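Cruciferin (Brassica napus, PDB 3KGL) probably serves as a seed storage protein of the 11S globulin family, a nutrient reservoir built from paired cupin domains. Local coordinates at residues Tyr300-Ser308 / Ile445-Ser453; Met335-Asn343 / Ile408-Val417. All coordinates share one frame; numbering follows the deposited sequence.

Contact 1: Tyr300-Ser308 / Ile445-Ser453; sequences YKPQLGYIS and IETTLTHSS
L449 lays its CD1 branch against the turn that joins strands 297-301 and 305-310: CD1 lies 3.4 Å from G305 O and 3.8 Å from L304 CB. Its CB meets the aliphatic chain of K301, which slides past in the opposite direction, K301 CD 3.9 Å from L449 CB. Two extended torsions carry K301 outward from the turn before chi4 (102°) bends the ammonium group over the backbone at 447-449. There K301 NZ gives a weak hydrogen bond of 3.5 Å to L449 O. The opposite charge of E446 is not engaged by this lysine, since K301 NZ stands 6.0 Å from E446 OE1; E446 instead forms a salt bridge with K233 of the second subunit.

L304 supplies a second apolar surface. L304 CD2 packs on the main chain, 3.7 Å from T450 C, while L304 CD1 lies in the plane of the H451 ring at its edge, 3.6 Å from H451 ND1. Farther along the hairpin, I307 and T448 reach toward each other tip to tip, I307 CD1 to T448 CG2. This methyl points at the isoleucine because chi1 of T448 (-78°) sets CG2 anti to the backbone N.

The arrangement thus packs a beta hairpin of the C-terminal cupin domain against the short strand 449-451 through side chains, with one weak polar link. Beyond the two segments, L449 also touches I330 of strand 324-331, and T450 rests on M335 and L337 of strand 334-341, the neighbour of 449-451 in its sheet.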
loop_
_atom_site.group_PDB
_atom_site.type_symbol
_atom_site.label_atom_id
_atom_site.label_comp_id
_atom_site.label_asym_id
_atom_site.label_seq_id
_atom_site.Cartn_x
_atom_site.Cartn_y
_atom_site.Cartn_z
ATOM N N TYR A 300 -11.940 -32.250 -6.995
ATOM C CA TYR A 300 -11.407 -33.315 -7.847
ATOM C C TYR A 300 -12.509 -34.264 -8.312
ATOM O O TYR A 300 -12.719 -35.312 -7.722
ATOM C CB TYR A 300 -10.340 -34.104 -7.097
ATOM C CG TYR A 300 -9.573 -35.082 -7.945
ATOM C CD1 TYR A 300 -8.403 -34.706 -8.573
ATOM C CD2 TYR A 300 -10.008 -36.393 -8.102
ATOM C CE1 TYR A 300 -7.691 -35.602 -9.347
ATOM C CE2 TYR A 300 -9.301 -37.298 -8.877
ATOM C CZ TYR A 300 -8.138 -36.894 -9.494
ATOM O OH TYR A 300 -7.410 -37.773 -10.262
ATOM N N LYS A 301 -13.217 -33.871 -9.364
ATOM C CA LYS A 301 -14.202 -34.710 -10.026
ATOM C C LYS A 301 -13.476 -35.388 -11.229
ATOM O O LYS A 301 -13.259 -34.752 -12.264
ATOM C CB LYS A 301 -15.435 -33.855 -10.462
ATOM C CG LYS A 301 -16.112 -32.943 -9.353
ATOM C CD LYS A 301 -17.236 -31.971 -9.903
ATOM C CE LYS A 301 -18.106 -31.213 -8.802
ATOM N NZ LYS A 301 -17.855 -29.722 -8.427
ATOM N N PRO A 302 -13.083 -36.676 -11.088
ATOM C CA PRO A 302 -12.175 -37.375 -12.018
ATOM C C PRO A 302 -12.761 -37.681 -13.399
ATOM O O PRO A 302 -12.031 -38.005 -14.342
ATOM C CB PRO A 302 -11.850 -38.681 -11.284
ATOM C CG PRO A 302 -12.292 -38.469 -9.872
ATOM C CD PRO A 302 -13.469 -37.553 -9.974
ATOM N N GLN A 303 -14.076 -37.609 -13.507
ATOM C CA GLN A 303 -14.715 -37.527 -14.810
ATOM C C GLN A 303 -14.427 -36.161 -15.464
ATOM O O GLN A 303 -14.132 -36.087 -16.654
ATOM C CB GLN A 303 -16.225 -37.706 -14.639
ATOM C CG GLN A 303 -16.731 -37.253 -13.257
ATOM C CD GLN A 303 -18.125 -36.644 -13.286
ATOM O OE1 GLN A 303 -18.491 -35.863 -12.400
ATOM N NE2 GLN A 303 -18.907 -36.992 -14.306
ATOM N N LEU A 304 -14.501 -35.093 -14.666
ATOM C CA LEU A 304 -14.443 -33.706 -15.148
ATOM C C LEU A 304 -13.066 -33.042 -15.083
ATOM O O LEU A 304 -12.669 -32.362 -16.026
ATOM C CB LEU A 304 -15.429 -32.844 -14.366
ATOM C CG LEU A 304 -16.735 -32.497 -15.058
ATOM C CD1 LEU A 304 -16.849 -33.295 -16.333
ATOM C CD2 LEU A 304 -17.905 -32.761 -14.119
ATOM N N GLY A 305 -12.359 -33.208 -13.965
ATOM C CA GLY A 305 -11.032 -32.632 -13.797
ATOM C C GLY A 305 -10.797 -32.118 -12.387
ATOM O O GLY A 305 -11.580 -32.424 -11.497
ATOM N N TYR A 306 -9.727 -31.348 -12.171
ATOM C CA TYR A 306 -9.501 -30.723 -10.856
ATOM C C TYR A 306 -9.172 -29.247 -10.904
ATOM O O TYR A 306 -8.835 -28.700 -11.950
ATOM C CB TYR A 306 -8.400 -31.430 -10.057
ATOM C CG TYR A 306 -7.028 -31.359 -10.673
ATOM C CD1 TYR A 306 -5.976 -30.723 -10.016
ATOM C CD2 TYR A 306 -6.774 -31.942 -11.915
ATOM C CE1 TYR A 306 -4.699 -30.666 -10.589
ATOM C CE2 TYR A 306 -5.512 -31.896 -12.493
ATOM C CZ TYR A 306 -4.474 -31.259 -11.832
ATOM O OH TYR A 306 -3.222 -31.224 -12.423
ATOM N N ILE A 307 -9.280 -28.611 -9.743
ATOM C CA ILE A 307 -8.683 -27.301 -9.523
ATOM C C ILE A 307 -7.920 -27.315 -8.220
ATOM O O ILE A 307 -8.478 -27.640 -7.173
ATOM C CB ILE A 307 -9.716 -26.200 -9.440
ATOM C CG1 ILE A 307 -10.398 -26.036 -10.798
ATOM C CG2 ILE A 307 -9.032 -24.916 -9.013
ATOM C CD1 ILE A 307 -11.681 -25.268 -10.748
ATOM N N SER A 308 -6.643 -26.970 -8.286
ATOM C CA SER A 308 -5.802 -26.974 -7.105
ATOM C C SER A 308 -5.454 -25.527 -6.805
ATOM O O SER A 308 -5.570 -24.668 -7.677
ATOM C CB SER A 308 -4.541 -27.786 -7.373
ATOM O OG SER A 308 -4.254 -28.654 -6.295
ATOM N N ILE A 445 -26.378 -28.305 -8.695
ATOM C CA ILE A 445 -25.912 -28.675 -7.369
ATOM C C ILE A 445 -24.396 -28.726 -7.282
ATOM O O ILE A 445 -23.840 -28.675 -6.188
ATOM C CB ILE A 445 -26.490 -30.017 -6.900
ATOM C CG1 ILE A 445 -25.947 -31.166 -7.755
ATOM C CG2 ILE A 445 -28.013 -29.968 -6.908
ATOM C CD1 ILE A 445 -26.021 -32.520 -7.075
ATOM N N GLU A 446 -23.726 -28.835 -8.426
ATOM C CA GLU A 446 -22.264 -28.778 -8.436
ATOM C C GLU A 446 -21.769 -27.404 -7.974
ATOM O O GLU A 446 -22.459 -26.394 -8.145
ATOM C CB GLU A 446 -21.678 -29.144 -9.808
ATOM C CG GLU A 446 -22.461 -28.635 -10.997
ATOM C CD GLU A 446 -23.262 -29.728 -11.661
ATOM O OE1 GLU A 446 -22.758 -30.876 -11.724
ATOM O OE2 GLU A 446 -24.387 -29.437 -12.129
ATOM N N THR A 447 -20.575 -27.375 -7.389
ATOM C CA THR A 447 -20.064 -26.166 -6.756
ATOM C C THR A 447 -19.297 -25.265 -7.718
ATOM O O THR A 447 -19.545 -24.048 -7.803
ATOM C CB THR A 447 -19.153 -26.538 -5.575
ATOM O OG1 THR A 447 -19.957 -26.707 -4.402
ATOM C CG2 THR A 447 -18.112 -25.456 -5.320
ATOM N N THR A 448 -18.371 -25.888 -8.441
ATOM C CA THR A 448 -17.434 -25.175 -9.288
ATOM C C THR A 448 -17.335 -25.804 -10.690
ATOM O O THR A 448 -17.529 -25.115 -11.696
ATOM C CB THR A 448 -16.046 -25.118 -8.614
ATOM O OG1 THR A 448 -16.046 -24.099 -7.604
ATOM C CG2 THR A 448 -14.965 -24.816 -9.631
ATOM N N LEU A 449 -17.041 -27.107 -10.742
ATOM C CA LEU A 449 -16.946 -27.857 -12.003
ATOM C C LEU A 449 -18.271 -28.500 -12.409
ATOM O O LEU A 449 -19.079 -28.861 -11.554
ATOM C CB LEU A 449 -15.890 -28.963 -11.899
ATOM C CG LEU A 449 -14.464 -28.651 -12.333
ATOM C CD1 LEU A 449 -13.703 -29.949 -12.536
ATOM C CD2 LEU A 449 -14.495 -27.848 -13.612
ATOM N N THR A 450 -18.484 -28.658 -13.713
ATOM C CA THR A 450 -19.661 -29.371 -14.209
ATOM C C THR A 450 -19.513 -29.818 -15.669
ATOM O O THR A 450 -18.615 -29.363 -16.379
ATOM C CB THR A 450 -20.928 -28.526 -14.035
ATOM O OG1 THR A 450 -22.065 -29.285 -14.462
ATOM C CG2 THR A 450 -20.828 -27.263 -14.842
ATOM N N HIS A 451 -20.391 -30.713 -16.116
ATOM C CA HIS A 451 -20.409 -31.118 -17.526
ATOM C C HIS A 451 -21.430 -30.298 -18.310
ATOM O O HIS A 451 -22.428 -29.859 -17.747
ATOM C CB HIS A 451 -20.719 -32.613 -17.668
ATOM C CG HIS A 451 -20.284 -33.197 -18.979
ATOM N ND1 HIS A 451 -19.019 -33.705 -19.186
ATOM C CD2 HIS A 451 -20.943 -33.341 -20.154
ATOM C CE1 HIS A 451 -18.918 -34.141 -20.430
ATOM N NE2 HIS A 451 -20.072 -33.933 -21.039
ATOM N N SER A 452 -21.176 -30.082 -19.600
ATOM C CA SER A 452 -22.172 -29.459 -20.486
ATOM C C SER A 452 -21.967 -29.819 -21.962
ATOM O O SER A 452 -21.691 -30.973 -22.297
ATOM C CB SER A 452 -22.223 -27.933 -20.301
ATOM O OG SER A 452 -21.200 -27.264 -21.022
ATOM N N SER A 453 -22.117 -28.831 -22.841
ATOM C CA SER A 453 -21.901 -29.042 -24.271
ATOM C C SER A 453 -21.611 -27.728 -25.001
ATOM O O SER A 453 -21.307 -27.712 -26.198
ATOM C CB SER A 453 -23.100 -29.765 -24.899
ATOM O OG SER A 453 -24.330 -29.209 -24.466
#

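Contact 2: Met335-Asn343 / Ile408-Val417; sequences MVLPQWNAN and INTLAGRTSV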
loop_
_atom_site.group_PDB
_atom_site.type_symbol
_atom_site.label_atom_id
_atom_site.label_comp_id
_atom_site.label_asym_id
_atom_site.label_seq_id
_atom_site.Cartn_x
_atom_site.Cartn_y
_atom_site.Cartn_z
ATOM N N MET A 335 -17.215 -27.386 -17.754
ATOM C CA MET A 335 -17.383 -25.951 -17.565
ATOM C C MET A 335 -17.067 -25.523 -16.138
ATOM O O MET A 335 -17.423 -26.204 -15.173
ATOM C CB MET A 335 -18.801 -25.522 -17.938
ATOM C CG MET A 335 -19.160 -24.111 -17.515
ATOM S SD MET A 335 -20.868 -23.684 -17.904
ATOM C CE MET A 335 -21.749 -24.628 -16.672
ATOM N N VAL A 336 -16.377 -24.392 -16.022
ATOM C CA VAL A 336 -16.131 -23.766 -14.741
ATOM C C VAL A 336 -17.156 -22.678 -14.563
ATOM O O VAL A 336 -17.037 -21.601 -15.143
ATOM C CB VAL A 336 -14.739 -23.136 -14.645
ATOM C CG1 VAL A 336 -14.372 -22.938 -13.175
ATOM C CG2 VAL A 336 -13.710 -24.012 -15.343
ATOM N N LEU A 337 -18.167 -22.983 -13.765
ATOM C CA LEU A 337 -19.230 -22.050 -13.445
ATOM C C LEU A 337 -18.759 -20.610 -13.286
ATOM O O LEU A 337 -17.709 -20.347 -12.696
ATOM C CB LEU A 337 -19.907 -22.502 -12.159
ATOM C CG LEU A 337 -20.422 -23.921 -12.302
ATOM C CD1 LEU A 337 -21.068 -24.378 -11.020
ATOM C CD2 LEU A 337 -21.401 -23.940 -13.457
ATOM N N PRO A 338 -19.565 -19.670 -13.787
ATOM C CA PRO A 338 -19.320 -18.228 -13.711
ATOM C C PRO A 338 -18.919 -17.773 -12.313
ATOM O O PRO A 338 -19.741 -17.778 -11.399
ATOM C CB PRO A 338 -20.678 -17.634 -14.079
ATOM C CG PRO A 338 -21.318 -18.666 -14.925
ATOM C CD PRO A 338 -20.889 -19.974 -14.357
ATOM N N GLN A 339 -17.662 -17.376 -12.165
ATOM C CA GLN A 339 -17.117 -16.900 -10.897
ATOM C C GLN A 339 -16.467 -15.524 -11.062
ATOM O O GLN A 339 -16.138 -15.109 -12.170
ATOM C CB GLN A 339 -16.082 -17.904 -10.367
ATOM C CG GLN A 339 -14.831 -18.066 -11.247
ATOM C CD GLN A 339 -14.074 -19.361 -10.991
ATOM O OE1 GLN A 339 -12.841 -19.417 -11.105
ATOM N NE2 GLN A 339 -14.812 -20.415 -10.649
ATOM N N TRP A 340 -16.287 -14.809 -9.961
ATOM C CA TRP A 340 -15.454 -13.616 -9.974
ATOM C C TRP A 340 -14.503 -13.691 -8.799
ATOM O O TRP A 340 -14.616 -14.580 -7.980
ATOM C CB TRP A 340 -16.295 -12.350 -9.923
ATOM C CG TRP A 340 -16.805 -11.918 -8.555
ATOM C CD1 TRP A 340 -16.140 -11.151 -7.630
ATOM C CD2 TRP A 340 -18.105 -12.167 -7.996
ATOM N NE1 TRP A 340 -16.936 -10.932 -6.532
ATOM C CE2 TRP A 340 -18.146 -11.543 -6.733
ATOM C CE3 TRP A 340 -19.233 -12.869 -8.437
ATOM C CZ2 TRP A 340 -19.255 -11.608 -5.911
ATOM C CZ3 TRP A 340 -20.334 -12.928 -7.618
ATOM C CH2 TRP A 340 -20.339 -12.304 -6.372
ATOM N N ASN A 341 -13.543 -12.787 -8.725
ATOM C CA ASN A 341 -12.669 -12.753 -7.565
ATOM C C ASN A 341 -13.013 -11.567 -6.674
ATOM O O ASN A 341 -13.084 -10.428 -7.138
ATOM C CB ASN A 341 -11.203 -12.760 -7.992
ATOM C CG ASN A 341 -10.816 -14.052 -8.678
ATOM O OD1 ASN A 341 -11.500 -15.055 -8.521
ATOM N ND2 ASN A 341 -9.731 -14.034 -9.448
ATOM N N ALA A 342 -13.252 -11.851 -5.397
ATOM C CA ALA A 342 -13.752 -10.856 -4.457
ATOM C C ALA A 342 -12.696 -9.845 -4.053
ATOM O O ALA A 342 -13.028 -8.705 -3.715
ATOM C CB ALA A 342 -14.309 -11.531 -3.240
ATOM N N ASN A 343 -11.428 -10.255 -4.098
ATOM C CA ASN A 343 -10.343 -9.447 -3.528
ATOM C C ASN A 343 -9.022 -9.513 -4.276
ATOM O O ASN A 343 -7.987 -9.095 -3.753
ATOM C CB ASN A 343 -10.105 -9.812 -2.057
ATOM C CG ASN A 343 -9.732 -11.294 -1.854
ATOM O OD1 ASN A 343 -10.013 -12.159 -2.693
ATOM N ND2 ASN A 343 -9.104 -11.583 -0.717
ATOM N N ILE A 408 -12.875 -16.786 -4.301
ATOM C CA ILE A 408 -13.737 -16.912 -5.473
ATOM C C ILE A 408 -15.221 -16.919 -5.051
ATOM O O ILE A 408 -15.594 -17.550 -4.064
ATOM C CB ILE A 408 -13.417 -18.196 -6.274
ATOM C CG1 ILE A 408 -11.923 -18.482 -6.257
ATOM C CG2 ILE A 408 -13.885 -18.082 -7.715
ATOM C CD1 ILE A 408 -11.479 -19.437 -7.339
ATOM N N ASN A 409 -16.051 -16.188 -5.789
ATOM C CA ASN A 409 -17.498 -16.175 -5.598
ATOM C C ASN A 409 -18.196 -16.675 -6.854
ATOM O O ASN A 409 -17.974 -16.156 -7.937
ATOM C CB ASN A 409 -17.981 -14.765 -5.256
ATOM C CG ASN A 409 -17.684 -14.381 -3.806
ATOM O OD1 ASN A 409 -17.408 -15.247 -2.976
ATOM N ND2 ASN A 409 -17.744 -13.084 -3.499
ATOM N N THR A 410 -19.023 -17.700 -6.719
ATOM C CA THR A 410 -19.687 -18.269 -7.880
ATOM C C THR A 410 -21.037 -17.568 -8.110
ATOM O O THR A 410 -21.634 -17.046 -7.167
ATOM C CB THR A 410 -19.879 -19.807 -7.729
ATOM O OG1 THR A 410 -20.615 -20.101 -6.537
ATOM C CG2 THR A 410 -18.550 -20.496 -7.629
ATOM N N LEU A 411 -21.506 -17.539 -9.355
ATOM C CA LEU A 411 -22.842 -17.025 -9.641
ATOM C C LEU A 411 -23.836 -18.159 -9.755
ATOM O O LEU A 411 -25.029 -17.951 -9.587
ATOM C CB LEU A 411 -22.869 -16.222 -10.932
ATOM C CG LEU A 411 -22.081 -14.918 -10.982
ATOM C CD1 LEU A 411 -21.892 -14.509 -12.426
ATOM C CD2 LEU A 411 -22.784 -13.823 -10.206
ATOM N N ALA A 412 -23.350 -19.360 -10.047
ATOM C CA ALA A 412 -24.230 -20.520 -10.178
ATOM C C ALA A 412 -23.699 -21.721 -9.414
ATOM O O ALA A 412 -22.502 -22.001 -9.444
ATOM C CB ALA A 412 -24.435 -20.874 -11.643
ATOM N N GLY A 413 -24.589 -22.423 -8.721
ATOM C CA GLY A 413 -24.213 -23.657 -8.061
ATOM C C GLY A 413 -24.505 -23.691 -6.580
ATOM O O GLY A 413 -25.209 -22.834 -6.063
ATOM N N ARG A 414 -23.946 -24.691 -5.902
ATOM C CA ARG A 414 -24.203 -24.939 -4.485
ATOM C C ARG A 414 -23.675 -23.832 -3.550
ATOM O O ARG A 414 -24.160 -23.684 -2.432
ATOM C CB ARG A 414 -23.681 -26.334 -4.083
ATOM C CG ARG A 414 -23.457 -26.555 -2.579
ATOM C CD ARG A 414 -24.753 -26.789 -1.793
ATOM N NE ARG A 414 -24.593 -26.533 -0.355
ATOM C CZ ARG A 414 -25.414 -26.992 0.591
ATOM N NH1 ARG A 414 -25.194 -26.706 1.870
ATOM N NH2 ARG A 414 -26.455 -27.743 0.259
ATOM N N THR A 415 -22.703 -23.047 -3.999
ATOM C CA THR A 415 -22.246 -21.902 -3.205
ATOM C C THR A 415 -22.613 -20.547 -3.824
ATOM O O THR A 415 -22.190 -19.505 -3.340
ATOM C CB THR A 415 -20.723 -21.941 -2.938
ATOM O OG1 THR A 415 -20.008 -22.114 -4.170
ATOM C CG2 THR A 415 -20.391 -23.074 -1.997
ATOM N N SER A 416 -23.401 -20.582 -4.893
ATOM C CA SER A 416 -23.831 -19.390 -5.614
ATOM C C SER A 416 -24.140 -18.196 -4.718
ATOM O O SER A 416 -24.617 -18.369 -3.594
ATOM C CB SER A 416 -25.073 -19.730 -6.434
ATOM O OG SER A 416 -25.731 -18.554 -6.869
ATOM N N VAL A 417 -23.879 -16.988 -5.226
ATOM C CA VAL A 417 -24.297 -15.761 -4.545
ATOM C C VAL A 417 -25.816 -15.735 -4.514
ATOM O O VAL A 417 -26.422 -15.310 -3.532
ATOM C CB VAL A 417 -23.798 -14.478 -5.260
ATOM C CG1 VAL A 417 -24.382 -14.383 -6.661
ATOM C CG2 VAL A 417 -24.163 -13.228 -4.463
#
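W340 can be followed outward from CB, where chi1 of 81° places CG between the backbone N and the carbonyl carbon and brings one face of the indole against N409. W340 CD2 lies 3.8 Å from N409 CB, CE3 approaches N409 O and NE1 lies near N409 ND2. CE2 and CZ2 lie against N409 CB and its amide, CZ2 nearest ND2. At the far rim W340 CZ3 meets L411 CD2 at 3.7 Å, near the ring plane, and CH2 meets V417 CB at the edge. N409 CB stands 3.4 Å from the W340 six-membered ring centroid, 10° off its normal, a CH-pi contact; the amide is turned 80° from the indole plane.

An antiparallel ladder joins strands 334-341 and 408-410 in a sheet of the C-terminal cupin domain. W340 and N409 form the hydrogen-bonded pair, with W340 N to N409 O at 3.0 Å and N409 N to W340 O at 3.1 Å. L411 N adds a hydrogen bond of 2.7 Å to P338 O. On the opposite face I408 CG2 packs 3.4 Å from Q339 CB.

The chemistry implies that main-chain bonds fix the register, while packing and the CH-pi contact probably help hold the indole where F60 of the second subunit stacks on it.

In the fold
Contacts 1 and 2 lie with their centres 13 Å apart, on the same side of the chain's centre, and meet in one antiparallel sheet where strand 334-341 pairs with both 449-451 and 408-410. Along the chain the order is 300-308, 335-343, 408-417, 445-453, so contact 1 brackets contact 2. Probable hydrogen bonds join them directly: M335 N to T450 O at 2.8 Å and L337 N to T448 O at 3.0 Å. Contact 1 also brings in the hairpin of the other, six-stranded sheet, so the pair ties the C-terminal segment to both sheets of the second cupin domain. Each contact also touches the second subunit, placing this corner of the domain at the trimer interface.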